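Local structure of xylan esterase 1 (Thermoanaerobacterium sp. 'JW/SL YS485', 3FCY) at residues Thr43-Glu48 and Arg266-Phe271; Gly162-Gly167 and Thr272-Ile277; Ser235-Val240 and Asn248-Ile253; Asp278-Ala283 and Val306-Asn311. The protein probably removes acetyl groups from xylan and cephalosporin C as a family 7 carbohydrate esterase, and binds calcium. All blocks are in the same frame, centred on the assembly; numbering follows the deposited sequence.

Interaction 1: Thr43-Glu48 and Arg266-Phe271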
loop_
_atom_site.group_PDB
_atom_site.type_symbol
_atom_site.label_atom_id
_atom_site.label_comp_id
_atom_site.label_asym_id
_atom_site.label_seq_id
_atom_site.Cartn_x
_atom_site.Cartn_y
_atom_site.Cartn_z
ATOM N N THR A 43 4.719 31.542 -0.060
ATOM C CA THR A 43 3.322 31.804 0.269
ATOM C C THR A 43 3.113 32.061 1.758
ATOM O O THR A 43 2.278 32.880 2.137
ATOM C CB THR A 43 2.419 30.613 -0.143
ATOM O OG1 THR A 43 2.595 30.337 -1.539
ATOM C CG2 THR A 43 0.950 30.935 0.123
ATOM N N ASN A 44 3.864 31.363 2.604
ATOM C CA ASN A 44 3.710 31.536 4.045
ATOM C C ASN A 44 4.004 32.978 4.447
ATOM O O ASN A 44 4.997 33.560 4.016
ATOM C CB ASN A 44 4.645 30.599 4.810
ATOM C CG ASN A 44 4.161 30.333 6.221
ATOM O OD1 ASN A 44 3.292 29.488 6.437
ATOM N ND2 ASN A 44 4.702 31.070 7.185
ATOM N N PRO A 45 3.138 33.573 5.283
ATOM C CA PRO A 45 3.341 34.957 5.721
ATOM C C PRO A 45 4.618 35.142 6.537
ATOM O O PRO A 45 5.247 34.173 6.965
ATOM C CB PRO A 45 2.092 35.247 6.552
ATOM C CG PRO A 45 1.057 34.339 5.948
ATOM C CD PRO A 45 1.836 33.065 5.746
ATOM N N CYS A 46 4.994 36.401 6.734
ATOM C CA CYS A 46 6.171 36.755 7.514
ATOM C C CYS A 46 5.718 37.791 8.535
ATOM O O CYS A 46 5.227 38.856 8.168
ATOM C CB CYS A 46 7.253 37.355 6.615
ATOM S SG CYS A 46 8.790 37.750 7.485
ATOM N N PRO A 47 5.865 37.488 9.834
ATOM C CA PRO A 47 5.448 38.440 10.868
ATOM C C PRO A 47 6.021 39.835 10.624
ATOM O O PRO A 47 7.138 39.978 10.125
ATOM C CB PRO A 47 5.987 37.813 12.150
ATOM C CG PRO A 47 5.930 36.344 11.852
ATOM C CD PRO A 47 6.458 36.282 10.438
ATOM N N GLU A 48 5.249 40.857 10.975
ATOM C CA GLU A 48 5.690 42.234 10.801
ATOM C C GLU A 48 6.869 42.575 11.695
ATOM O O GLU A 48 7.671 43.445 11.366
ATOM C CB GLU A 48 4.539 43.198 11.081
ATOM C CG GLU A 48 3.755 43.556 9.837
ATOM C CD GLU A 48 4.638 44.179 8.774
ATOM O OE1 GLU A 48 5.209 45.262 9.032
ATOM O OE2 GLU A 48 4.769 43.583 7.682
ATOM N N ARG A 266 -8.368 30.240 12.892
ATOM C CA ARG A 266 -7.144 30.951 13.266
ATOM C C ARG A 266 -6.019 30.652 12.276
ATOM O O ARG A 266 -4.843 30.789 12.597
ATOM C CB ARG A 266 -6.711 30.539 14.677
ATOM C CG ARG A 266 -7.783 30.762 15.736
ATOM C CD ARG A 266 -7.300 30.372 17.122
ATOM N NE ARG A 266 -7.011 28.945 17.241
ATOM C CZ ARG A 266 -5.795 28.433 17.408
ATOM N NH1 ARG A 266 -4.737 29.230 17.471
ATOM N NH2 ARG A 266 -5.640 27.119 17.540
ATOM N N GLU A 267 -6.396 30.256 11.066
ATOM C CA GLU A 267 -5.437 29.907 10.024
ATOM C C GLU A 267 -4.336 30.936 9.776
ATOM O O GLU A 267 -3.150 30.610 9.859
ATOM C CB GLU A 267 -6.178 29.634 8.716
ATOM C CG GLU A 267 -5.272 29.216 7.574
ATOM C CD GLU A 267 -6.053 28.855 6.337
ATOM O OE1 GLU A 267 -6.856 27.899 6.406
ATOM O OE2 GLU A 267 -5.868 29.524 5.297
ATOM N N ASN A 268 -4.718 32.174 9.473
ATOM C CA ASN A 268 -3.725 33.210 9.203
ATOM C C ASN A 268 -2.792 33.451 10.384
ATOM O O ASN A 268 -1.592 33.654 10.197
ATOM C CB ASN A 268 -4.399 34.527 8.801
ATOM C CG ASN A 268 -3.392 35.577 8.365
ATOM O OD1 ASN A 268 -2.576 35.337 7.474
ATOM N ND2 ASN A 268 -3.442 36.743 8.994
ATOM N N GLU A 269 -3.334 33.425 11.596
ATOM C CA GLU A 269 -2.512 33.639 12.783
ATOM C C GLU A 269 -1.543 32.476 12.984
ATOM O O GLU A 269 -0.407 32.669 13.414
ATOM C CB GLU A 269 -3.382 33.772 14.031
ATOM C CG GLU A 269 -4.414 34.882 13.978
ATOM C CD GLU A 269 -5.117 35.060 15.309
ATOM O OE1 GLU A 269 -5.538 34.037 15.898
ATOM O OE2 GLU A 269 -5.252 36.217 15.768
ATOM N N VAL A 270 -2.005 31.267 12.684
ATOM C CA VAL A 270 -1.170 30.085 12.836
ATOM C C VAL A 270 0.014 30.125 11.873
ATOM O O VAL A 270 1.166 29.994 12.289
ATOM C CB VAL A 270 -1.986 28.792 12.593
ATOM C CG1 VAL A 270 -1.064 27.579 12.578
ATOM C CG2 VAL A 270 -3.030 28.635 13.690
ATOM N N PHE A 271 -0.269 30.316 10.588
ATOM C CA PHE A 271 0.801 30.359 9.604
ATOM C C PHE A 271 1.700 31.582 9.743
ATOM O O PHE A 271 2.878 31.522 9.406
ATOM C CB PHE A 271 0.230 30.261 8.189
ATOM C CG PHE A 271 -0.200 28.871 7.816
ATOM C CD1 PHE A 271 -1.547 28.554 7.666
ATOM C CD2 PHE A 271 0.747 27.865 7.645
ATOM C CE1 PHE A 271 -1.944 27.253 7.354
ATOM C CE2 PHE A 271 0.360 26.560 7.333
ATOM C CZ PHE A 271 -0.987 26.254 7.188
#
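N44 turns its CG anti to the backbone N (chi1 -157°), and this swings the amide toward F271. F271 has its CG anti to the carbonyl carbon. Its CB faces the loop, the ring turns back along the helix toward E267, and CD2 stays beside the N44 amide. The two side chains cross at about a right angle, with amide and ring planes 77° apart.

One hydrogen bond joins the segments. N44 ND2 donates to the backbone O of F271 at 2.9 Å. The bond is bent, with an angle of 140° at the hydrogen, and the donor is tilted from the carbonyl plane. The same ND2 reaches back to P45 O in a weak bond. N44 OD1 lies 3.3 Å from F271 CD2 and is itself bonded to K238 N, at the start of helix 237-242. Both ends of the amide are therefore used, which fixes its rotation.

P45 adds the apolar part, its CD packing 4.1 Å from F271 CB. P45 CG and N268 OD1 make only a marginal touch. The E267 side chain meets the F271 ring from within the helix, with CG at the ring edge and in its plane. F257 of helix 251-260 meets the same ring.

D236 OD1 accepts from the backbone N of both T43 and N44 and holds the loop in place. This is loop-to-helix packing through a buried asparagine. It joins the N-terminal loop before helix 50-62 to helix 267-274, in the helical region inserted between strands 226-230 and 289-295 of the alpha/beta hydrolase sheet.

Interaction 2: Gly162-Gly167 and Thr272-Ile277; sequences GHIIRG and TKLGYI
I164 meets L274 and I277 in a buried loop-to-helix contact of the alpha/beta hydrolase fold. The loop 162-167 precedes helix 176-192. The other segment holds the last part of helix 267-274 and the turn after it.

The contact is mainly apolar. I164 CG2 is anti to the backbone N (chi1, measured to CG1, is -64°), and this branch meets L274 CD2 at 4.0 Å. The two side chains cross at about a right angle. I277 CD1 comes to the same methyl group of I164 more loosely, at 4.4 Å from CG2. I164 also touches F177, F233, L234 and Y237.

Polar groups are satisfied mostly outside the pair of segments. K273 extends its chain fully and gives its NZ to the backbone O atoms of L168 and D170, just beyond G167. H163 N donates to the hydroxyl of Y117, the predicted substrate-binding residue, and the I164 side chain is about 4 Å from that of Y117. The contact thus probably borders the substrate site.

The loop also faces another copy of the protein. H163 NE2 and R166 NH2 bond to T159 of the second subunit, and both side chains pack on L160 of that subunit.

A backbone atom completes the packing: I164 O lies against methyl groups, 4.0 Å from L274 CD2 and 3.7 Å from I277 CD1.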
loop_
_atom_site.group_PDB
_atom_site.type_symbol
_atom_site.label_atom_id
_atom_site.label_comp_id
_atom_site.label_asym_id
_atom_site.label_seq_id
_atom_site.Cartn_x
_atom_site.Cartn_y
_atom_site.Cartn_z
ATOM N N GLY A 162 6.116 16.145 16.892
ATOM C CA GLY A 162 6.561 17.295 16.125
ATOM C C GLY A 162 7.178 18.471 16.853
ATOM O O GLY A 162 6.645 18.958 17.853
ATOM N N HIS A 163 8.307 18.940 16.329
ATOM C CA HIS A 163 9.001 20.082 16.906
ATOM C C HIS A 163 8.604 21.394 16.227
ATOM O O HIS A 163 8.824 22.472 16.777
ATOM C CB HIS A 163 10.516 19.880 16.811
ATOM C CG HIS A 163 11.078 19.016 17.896
ATOM N ND1 HIS A 163 12.390 18.596 17.906
ATOM C CD2 HIS A 163 10.515 18.521 19.026
ATOM C CE1 HIS A 163 12.612 17.881 18.996
ATOM N NE2 HIS A 163 11.491 17.822 19.692
ATOM N N ILE A 164 8.024 21.305 15.032
ATOM C CA ILE A 164 7.598 22.505 14.315
ATOM C C ILE A 164 6.486 23.224 15.078
ATOM O O ILE A 164 6.503 24.450 15.200
ATOM C CB ILE A 164 7.079 22.169 12.903
ATOM C CG1 ILE A 164 8.216 21.594 12.055
ATOM C CG2 ILE A 164 6.491 23.421 12.248
ATOM C CD1 ILE A 164 7.797 21.206 10.653
ATOM N N ILE A 165 5.515 22.461 15.580
ATOM C CA ILE A 165 4.404 23.039 16.328
ATOM C C ILE A 165 4.674 23.072 17.828
ATOM O O ILE A 165 3.813 23.475 18.603
ATOM C CB ILE A 165 3.082 22.260 16.094
ATOM C CG1 ILE A 165 3.230 20.814 16.578
ATOM C CG2 ILE A 165 2.707 22.292 14.618
ATOM C CD1 ILE A 165 1.921 20.041 16.581
ATOM N N ARG A 166 5.865 22.642 18.238
ATOM C CA ARG A 166 6.225 22.637 19.654
ATOM C C ARG A 166 6.364 24.084 20.149
ATOM O O ARG A 166 7.242 24.820 19.701
ATOM C CB ARG A 166 7.541 21.872 19.862
ATOM C CG ARG A 166 7.903 21.583 21.323
ATOM C CD ARG A 166 6.836 20.725 22.022
ATOM N NE ARG A 166 6.607 19.460 21.325
ATOM C CZ ARG A 166 7.369 18.375 21.438
ATOM N NH1 ARG A 166 8.430 18.373 22.237
ATOM N NH2 ARG A 166 7.083 17.290 20.726
ATOM N N GLY A 167 5.485 24.481 21.067
ATOM C CA GLY A 167 5.508 25.835 21.591
ATOM C C GLY A 167 4.685 26.788 20.739
ATOM O O GLY A 167 4.693 28.004 20.957
ATOM N N THR A 272 1.155 32.687 10.245
ATOM C CA THR A 272 1.961 33.889 10.435
ATOM C C THR A 272 2.960 33.611 11.550
ATOM O O THR A 272 4.132 33.972 11.454
ATOM C CB THR A 272 1.092 35.108 10.830
ATOM O OG1 THR A 272 0.217 35.443 9.744
ATOM C CG2 THR A 272 1.969 36.310 11.157
ATOM N N LYS A 273 2.490 32.963 12.610
ATOM C CA LYS A 273 3.354 32.629 13.731
ATOM C C LYS A 273 4.438 31.651 13.275
ATOM O O LYS A 273 5.597 31.756 13.690
ATOM C CB LYS A 273 2.533 32.028 14.866
ATOM C CG LYS A 273 3.278 31.953 16.180
ATOM C CD LYS A 273 2.313 31.686 17.320
ATOM C CE LYS A 273 3.026 31.655 18.661
ATOM N NZ LYS A 273 2.049 31.441 19.765
ATOM N N LEU A 274 4.062 30.705 12.418
ATOM C CA LEU A 274 5.030 29.741 11.892
ATOM C C LEU A 274 6.034 30.495 11.017
ATOM O O LEU A 274 7.117 29.994 10.708
ATOM C CB LEU A 274 4.324 28.660 11.065
ATOM C CG LEU A 274 3.488 27.630 11.839
ATOM C CD1 LEU A 274 2.762 26.718 10.861
ATOM C CD2 LEU A 274 4.387 26.819 12.760
ATOM N N GLY A 275 5.658 31.705 10.618
ATOM C CA GLY A 275 6.530 32.523 9.795
ATOM C C GLY A 275 7.833 32.852 10.498
ATOM O O GLY A 275 8.849 33.108 9.851
ATOM N N TYR A 276 7.814 32.846 11.827
ATOM C CA TYR A 276 9.014 33.137 12.605
ATOM C C TYR A 276 10.104 32.099 12.389
ATOM O O TYR A 276 11.295 32.405 12.508
ATOM C CB TYR A 276 8.692 33.195 14.099
ATOM C CG TYR A 276 7.940 34.428 14.531
ATOM C CD1 TYR A 276 8.498 35.701 14.380
ATOM C CD2 TYR A 276 6.681 34.325 15.114
ATOM C CE1 TYR A 276 7.815 36.842 14.808
ATOM C CE2 TYR A 276 5.991 35.455 15.541
ATOM C CZ TYR A 276 6.563 36.709 15.387
ATOM O OH TYR A 276 5.873 37.820 15.813
ATOM N N ILE A 277 9.700 30.868 12.083
ATOM C CA ILE A 277 10.667 29.800 11.874
ATOM C C ILE A 277 10.636 29.249 10.455
ATOM O O ILE A 277 10.958 28.083 10.218
ATOM C CB ILE A 277 10.453 28.647 12.888
ATOM C CG1 ILE A 277 9.034 28.083 12.766
ATOM C CG2 ILE A 277 10.696 29.164 14.305
ATOM C CD1 ILE A 277 8.776 26.885 13.663
#

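Interaction 3: Ser235-Val240 and Asn248-Ile253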
loop_
_atom_site.group_PDB
_atom_site.type_symbol
_atom_site.label_atom_id
_atom_site.label_comp_id
_atom_site.label_asym_id
_atom_site.label_seq_id
_atom_site.Cartn_x
_atom_site.Cartn_y
_atom_site.Cartn_z
ATOM N N SER A 235 10.430 25.229 5.376
ATOM C CA SER A 235 10.282 26.386 4.512
ATOM C C SER A 235 8.910 26.518 3.867
ATOM O O SER A 235 8.362 25.542 3.353
ATOM C CB SER A 235 11.343 26.336 3.408
ATOM O OG SER A 235 11.127 27.340 2.428
ATOM N N ASP A 236 8.350 27.725 3.913
ATOM C CA ASP A 236 7.078 27.995 3.250
ATOM C C ASP A 236 5.961 27.040 3.691
ATOM O O ASP A 236 5.304 26.415 2.863
ATOM C CB ASP A 236 7.329 27.876 1.744
ATOM C CG ASP A 236 6.353 28.673 0.909
ATOM O OD1 ASP A 236 5.605 29.508 1.454
ATOM O OD2 ASP A 236 6.356 28.459 -0.318
ATOM N N TYR A 237 5.745 26.949 4.999
ATOM C CA TYR A 237 4.727 26.062 5.569
ATOM C C TYR A 237 3.366 26.095 4.873
ATOM O O TYR A 237 2.857 25.054 4.468
ATOM C CB TYR A 237 4.559 26.370 7.061
ATOM C CG TYR A 237 5.839 26.187 7.852
ATOM C CD1 TYR A 237 6.408 24.921 8.021
ATOM C CD2 TYR A 237 6.496 27.283 8.409
ATOM C CE1 TYR A 237 7.604 24.757 8.725
ATOM C CE2 TYR A 237 7.686 27.130 9.113
ATOM C CZ TYR A 237 8.234 25.870 9.267
ATOM O OH TYR A 237 9.413 25.738 9.957
ATOM N N LYS A 238 2.786 27.283 4.731
ATOM C CA LYS A 238 1.478 27.438 4.088
ATOM C C LYS A 238 1.405 26.775 2.710
ATOM O O LYS A 238 0.383 26.178 2.348
ATOM C CB LYS A 238 1.136 28.927 3.968
ATOM C CG LYS A 238 -0.209 29.252 3.296
ATOM C CD LYS A 238 -1.397 28.959 4.201
ATOM C CE LYS A 238 -2.663 29.692 3.741
ATOM N NZ LYS A 238 -3.111 29.335 2.360
ATOM N N ARG A 239 2.483 26.882 1.939
ATOM C CA ARG A 239 2.528 26.286 0.608
ATOM C C ARG A 239 2.350 24.772 0.694
ATOM O O ARG A 239 1.590 24.182 -0.073
ATOM C CB ARG A 239 3.860 26.609 -0.076
ATOM C CG ARG A 239 4.052 25.938 -1.426
ATOM C CD ARG A 239 2.988 26.353 -2.434
ATOM N NE ARG A 239 3.252 25.765 -3.744
ATOM C CZ ARG A 239 2.422 25.828 -4.781
ATOM N NH1 ARG A 239 1.260 26.460 -4.671
ATOM N NH2 ARG A 239 2.751 25.251 -5.932
ATOM N N VAL A 240 3.060 24.149 1.628
ATOM C CA VAL A 240 2.966 22.703 1.819
ATOM C C VAL A 240 1.508 22.314 2.073
ATOM O O VAL A 240 0.997 21.352 1.499
ATOM C CB VAL A 240 3.812 22.243 3.031
ATOM C CG1 VAL A 240 3.663 20.736 3.231
ATOM C CG2 VAL A 240 5.273 22.612 2.822
ATOM N N ASN A 248 3.504 13.314 5.958
ATOM C CA ASN A 248 4.870 12.818 6.045
ATOM C C ASN A 248 5.605 13.680 7.070
ATOM O O ASN A 248 5.172 13.779 8.218
ATOM C CB ASN A 248 5.558 12.900 4.676
ATOM C CG ASN A 248 4.850 12.065 3.616
ATOM O OD1 ASN A 248 4.639 10.865 3.799
ATOM N ND2 ASN A 248 4.484 12.698 2.503
ATOM N N ALA A 249 6.696 14.323 6.659
ATOM C CA ALA A 249 7.467 15.163 7.577
ATOM C C ALA A 249 6.678 16.359 8.111
ATOM O O ALA A 249 6.918 16.818 9.229
ATOM C CB ALA A 249 8.748 15.643 6.894
ATOM N N TYR A 250 5.734 16.856 7.318
ATOM C CA TYR A 250 4.917 18.003 7.710
ATOM C C TYR A 250 3.541 17.621 8.267
ATOM O O TYR A 250 2.658 18.474 8.397
ATOM C CB TYR A 250 4.727 18.933 6.510
ATOM C CG TYR A 250 5.938 19.778 6.160
ATOM C CD1 TYR A 250 6.374 20.795 7.013
ATOM C CD2 TYR A 250 6.619 19.592 4.954
ATOM C CE1 TYR A 250 7.458 21.613 6.672
ATOM C CE2 TYR A 250 7.708 20.405 4.601
ATOM C CZ TYR A 250 8.117 21.413 5.467
ATOM O OH TYR A 250 9.181 22.223 5.126
ATOM N N GLN A 251 3.362 16.347 8.600
ATOM C CA GLN A 251 2.086 15.857 9.129
ATOM C C GLN A 251 1.569 16.625 10.350
ATOM O O GLN A 251 0.362 16.825 10.502
ATOM C CB GLN A 251 2.213 14.373 9.494
ATOM C CG GLN A 251 0.957 13.760 10.115
ATOM C CD GLN A 251 -0.223 13.748 9.163
ATOM O OE1 GLN A 251 -0.120 13.267 8.036
ATOM N NE2 GLN A 251 -1.353 14.273 9.612
ATOM N N GLU A 252 2.483 17.051 11.215
ATOM C CA GLU A 252 2.106 17.762 12.432
ATOM C C GLU A 252 1.316 19.047 12.197
ATOM O O GLU A 252 0.526 19.451 13.048
ATOM C CB GLU A 252 3.351 18.048 13.270
ATOM C CG GLU A 252 4.336 19.024 12.648
ATOM C CD GLU A 252 5.698 18.935 13.298
ATOM O OE1 GLU A 252 6.463 18.012 12.948
ATOM O OE2 GLU A 252 5.998 19.775 14.171
ATOM N N ILE A 253 1.516 19.688 11.052
ATOM C CA ILE A 253 0.769 20.908 10.758
ATOM C C ILE A 253 -0.703 20.537 10.588
ATOM O O ILE A 253 -1.593 21.262 11.033
ATOM C CB ILE A 253 1.278 21.585 9.478
ATOM C CG1 ILE A 253 2.678 22.151 9.724
ATOM C CG2 ILE A 253 0.311 22.681 9.050
ATOM C CD1 ILE A 253 3.343 22.688 8.483
#
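Y250 pushes its ring between Y237, V240 and S235. Its CG is anti to the carbonyl carbon (chi1 -76°), and the ring reaches across to 235-240.

V240 covers one ring face. Its CG2 sits 4.0 Å from the centroid of the Y250 ring, 22° off the normal, which is a CH-pi contact. Its CG1 is anti to the backbone N and reaches Y250 CD2 at 3.6 Å, so both branches grip the ring.

Y237 crosses Y250 at about a right angle. Y250 CE1 lies at the edge of the Y237 ring, near its plane, and is 3.7 Å from Y237 CD1. I253 sends CD1 to the same Y237 CD1 atom at 3.8 Å.

S235 N donates to Y250 OH in a long (3.3 Å) but fairly straight bond (161°). L234 N is hydrogen-bonded to the same oxygen, so two successive backbone amides hold the end of the ring. The Y250 side chain lies about 7 Å from those of Y117, predicted to bind substrate, and H327, predicted to belong to the charge relay.

Segment 235-240 follows strand 226-230 of the sheet, and the contact joins the start of helix 237-242 to that of helix 251-260. Y237 also packs on F271 and L274 of helix 267-274, and its hydroxyl bonds to I277 O. V240 touches T305 of helix 303-310.

Interaction 4: Asp278-Ala283 and Val306-Asn311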
loop_
_atom_site.group_PDB
_atom_site.type_symbol
_atom_site.label_atom_id
_atom_site.label_comp_id
_atom_site.label_asym_id
_atom_site.label_seq_id
_atom_site.Cartn_x
_atom_site.Cartn_y
_atom_site.Cartn_z
ATOM N N ASP A 278 10.239 30.106 9.518
ATOM C CA ASP A 278 10.177 29.759 8.103
ATOM C C ASP A 278 11.509 30.230 7.523
ATOM O O ASP A 278 11.722 31.439 7.370
ATOM C CB ASP A 278 9.021 30.516 7.437
ATOM C CG ASP A 278 8.855 30.168 5.968
ATOM O OD1 ASP A 278 9.809 29.638 5.368
ATOM O OD2 ASP A 278 7.770 30.439 5.410
ATOM N N VAL A 279 12.405 29.297 7.206
ATOM C CA VAL A 279 13.715 29.669 6.674
ATOM C C VAL A 279 13.681 30.556 5.434
ATOM O O VAL A 279 14.639 31.287 5.168
ATOM C CB VAL A 279 14.597 28.429 6.365
ATOM C CG1 VAL A 279 14.895 27.680 7.652
ATOM C CG2 VAL A 279 13.915 27.524 5.346
ATOM N N LYS A 280 12.590 30.511 4.675
ATOM C CA LYS A 280 12.513 31.351 3.488
ATOM C C LYS A 280 12.486 32.816 3.922
ATOM O O LYS A 280 12.809 33.703 3.133
ATOM C CB LYS A 280 11.263 31.028 2.660
ATOM C CG LYS A 280 10.063 31.908 2.968
ATOM C CD LYS A 280 8.877 31.561 2.091
ATOM C CE LYS A 280 7.755 32.567 2.280
ATOM N NZ LYS A 280 7.411 32.752 3.718
ATOM N N ASN A 281 12.103 33.069 5.175
ATOM C CA ASN A 281 12.050 34.438 5.686
ATOM C C ASN A 281 13.413 34.895 6.204
ATOM O O ASN A 281 13.736 36.083 6.166
ATOM C CB ASN A 281 11.010 34.575 6.808
ATOM C CG ASN A 281 9.575 34.443 6.308
ATOM O OD1 ASN A 281 9.270 34.760 5.160
ATOM N ND2 ASN A 281 8.682 33.992 7.183
ATOM N N LEU A 282 14.210 33.951 6.692
ATOM C CA LEU A 282 15.543 34.257 7.202
ATOM C C LEU A 282 16.548 34.334 6.053
ATOM O O LEU A 282 17.577 34.999 6.156
ATOM C CB LEU A 282 15.995 33.167 8.183
ATOM C CG LEU A 282 15.390 33.136 9.586
ATOM C CD1 LEU A 282 15.827 31.872 10.321
ATOM C CD2 LEU A 282 15.841 34.379 10.346
ATOM N N ALA A 283 16.230 33.647 4.962
ATOM C CA ALA A 283 17.091 33.570 3.789
ATOM C C ALA A 283 17.731 34.876 3.323
ATOM O O ALA A 283 18.873 34.873 2.866
ATOM C CB ALA A 283 16.325 32.935 2.637
ATOM N N VAL A 306 11.169 24.687 -1.713
ATOM C CA VAL A 306 12.625 24.752 -1.790
ATOM C C VAL A 306 13.030 25.979 -2.612
ATOM O O VAL A 306 13.940 26.712 -2.228
ATOM C CB VAL A 306 13.205 23.466 -2.428
ATOM C CG1 VAL A 306 14.712 23.610 -2.652
ATOM C CG2 VAL A 306 12.923 22.274 -1.517
ATOM N N PHE A 307 12.349 26.210 -3.733
ATOM C CA PHE A 307 12.672 27.368 -4.558
ATOM C C PHE A 307 12.315 28.670 -3.860
ATOM O O PHE A 307 12.939 29.698 -4.108
ATOM C CB PHE A 307 11.980 27.296 -5.921
ATOM C CG PHE A 307 12.810 26.626 -6.978
ATOM C CD1 PHE A 307 12.682 25.268 -7.229
ATOM C CD2 PHE A 307 13.761 27.351 -7.689
ATOM C CE1 PHE A 307 13.490 24.637 -8.175
ATOM C CE2 PHE A 307 14.576 26.728 -8.636
ATOM C CZ PHE A 307 14.439 25.369 -8.877
ATOM N N ALA A 308 11.320 28.628 -2.982
ATOM C CA ALA A 308 10.925 29.822 -2.245
ATOM C C ALA A 308 12.096 30.281 -1.376
ATOM O O ALA A 308 12.391 31.472 -1.290
ATOM C CB ALA A 308 9.706 29.527 -1.374
ATOM N N ALA A 309 12.765 29.331 -0.729
ATOM C CA ALA A 309 13.902 29.667 0.116
ATOM C C ALA A 309 15.039 30.149 -0.774
ATOM O O ALA A 309 15.660 31.169 -0.503
ATOM C CB ALA A 309 14.348 28.449 0.916
ATOM N N TYR A 310 15.299 29.404 -1.844
ATOM C CA TYR A 310 16.356 29.750 -2.788
ATOM C C TYR A 310 16.166 31.154 -3.374
ATOM O O TYR A 310 17.113 31.937 -3.454
ATOM C CB TYR A 310 16.384 28.733 -3.934
ATOM C CG TYR A 310 17.423 29.028 -4.992
ATOM C CD1 TYR A 310 18.778 28.797 -4.749
ATOM C CD2 TYR A 310 17.055 29.556 -6.229
ATOM C CE1 TYR A 310 19.743 29.081 -5.715
ATOM C CE2 TYR A 310 18.011 29.846 -7.202
ATOM C CZ TYR A 310 19.351 29.605 -6.939
ATOM O OH TYR A 310 20.294 29.876 -7.900
ATOM N N ASN A 311 14.939 31.469 -3.776
ATOM C CA ASN A 311 14.656 32.766 -4.380
ATOM C C ASN A 311 14.645 33.952 -3.426
ATOM O O ASN A 311 14.499 35.094 -3.857
ATOM C CB ASN A 311 13.345 32.709 -5.171
ATOM C CG ASN A 311 13.473 31.882 -6.437
ATOM O OD1 ASN A 311 14.509 31.918 -7.107
ATOM N ND2 ASN A 311 12.423 31.143 -6.780
#
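K280 and A309 bring the two backbones very close, with K280 CA only 4.0 Å from A309 CA. Segment 278-283 forms a weakly bonded helix over about residues 279-282. Segment 306-311 runs through the last turns of helix 303-310. Both are helical here, and the small alanines of the second helix are consistent with so near an approach.

The side chains in between are small or slender. K280 CB packs 3.9 Å from A309 CA. Further along, K280 CD touches A308 CB at 4.1 Å. A283 places its CB 3.7 Å from A309 O. The contact is close packing of aliphatic carbon against the helix backbone.

In the alpha/beta hydrolase fold, helix 279-282 precedes strand 289-295 and helix 303-310 follows it. A309 and V279 both also pack on L215 of helix 209-220, the helix that follows the predicted nucleophile S208. V306 and F307 face strand 289-295 of the central sheet.

D278 is the N-cap of the short helix. Its OD1 accepts from K280 N at 3.0 Å, met from above the carboxylate plane. K280 has an unstaggered chi1 (94°) and bends at chi4 (-52°); together these bring its ammonium back over its own segment. There K280 NZ forms a salt bridge with D278 OD2 at 2.9 Å, again from above the carboxylate plane. The same NZ donates to N281 OD1 at 3.1 Å and to the backbone O of N44. A buried lysine is thus held by three oxygens, and the nearby carboxylate would probably favour its charged form. D278 OD1 also accepts from D236 N.

Overall arrangement
From the N terminus, loop 43-48 comes first and meets helix 267-274 in interaction 1, which closes a loop of more than 200 residues. Loop 162-167 meets the end of the same helix in interaction 2. Interactions 1 and 2 cross, since their segments alternate along the chain. Interaction 3 is a short-range closure that lies within the spans of both. Interaction 4 follows in series, over the connection that holds strand 289-295. The contacts tie both loops to the helices between strands 226-230 and 289-295, and helix 279-282 to helix 303-310 on the sheet. Direct bonds link them: I165 N to E252 OE2, and N281 ND2 to G275 O.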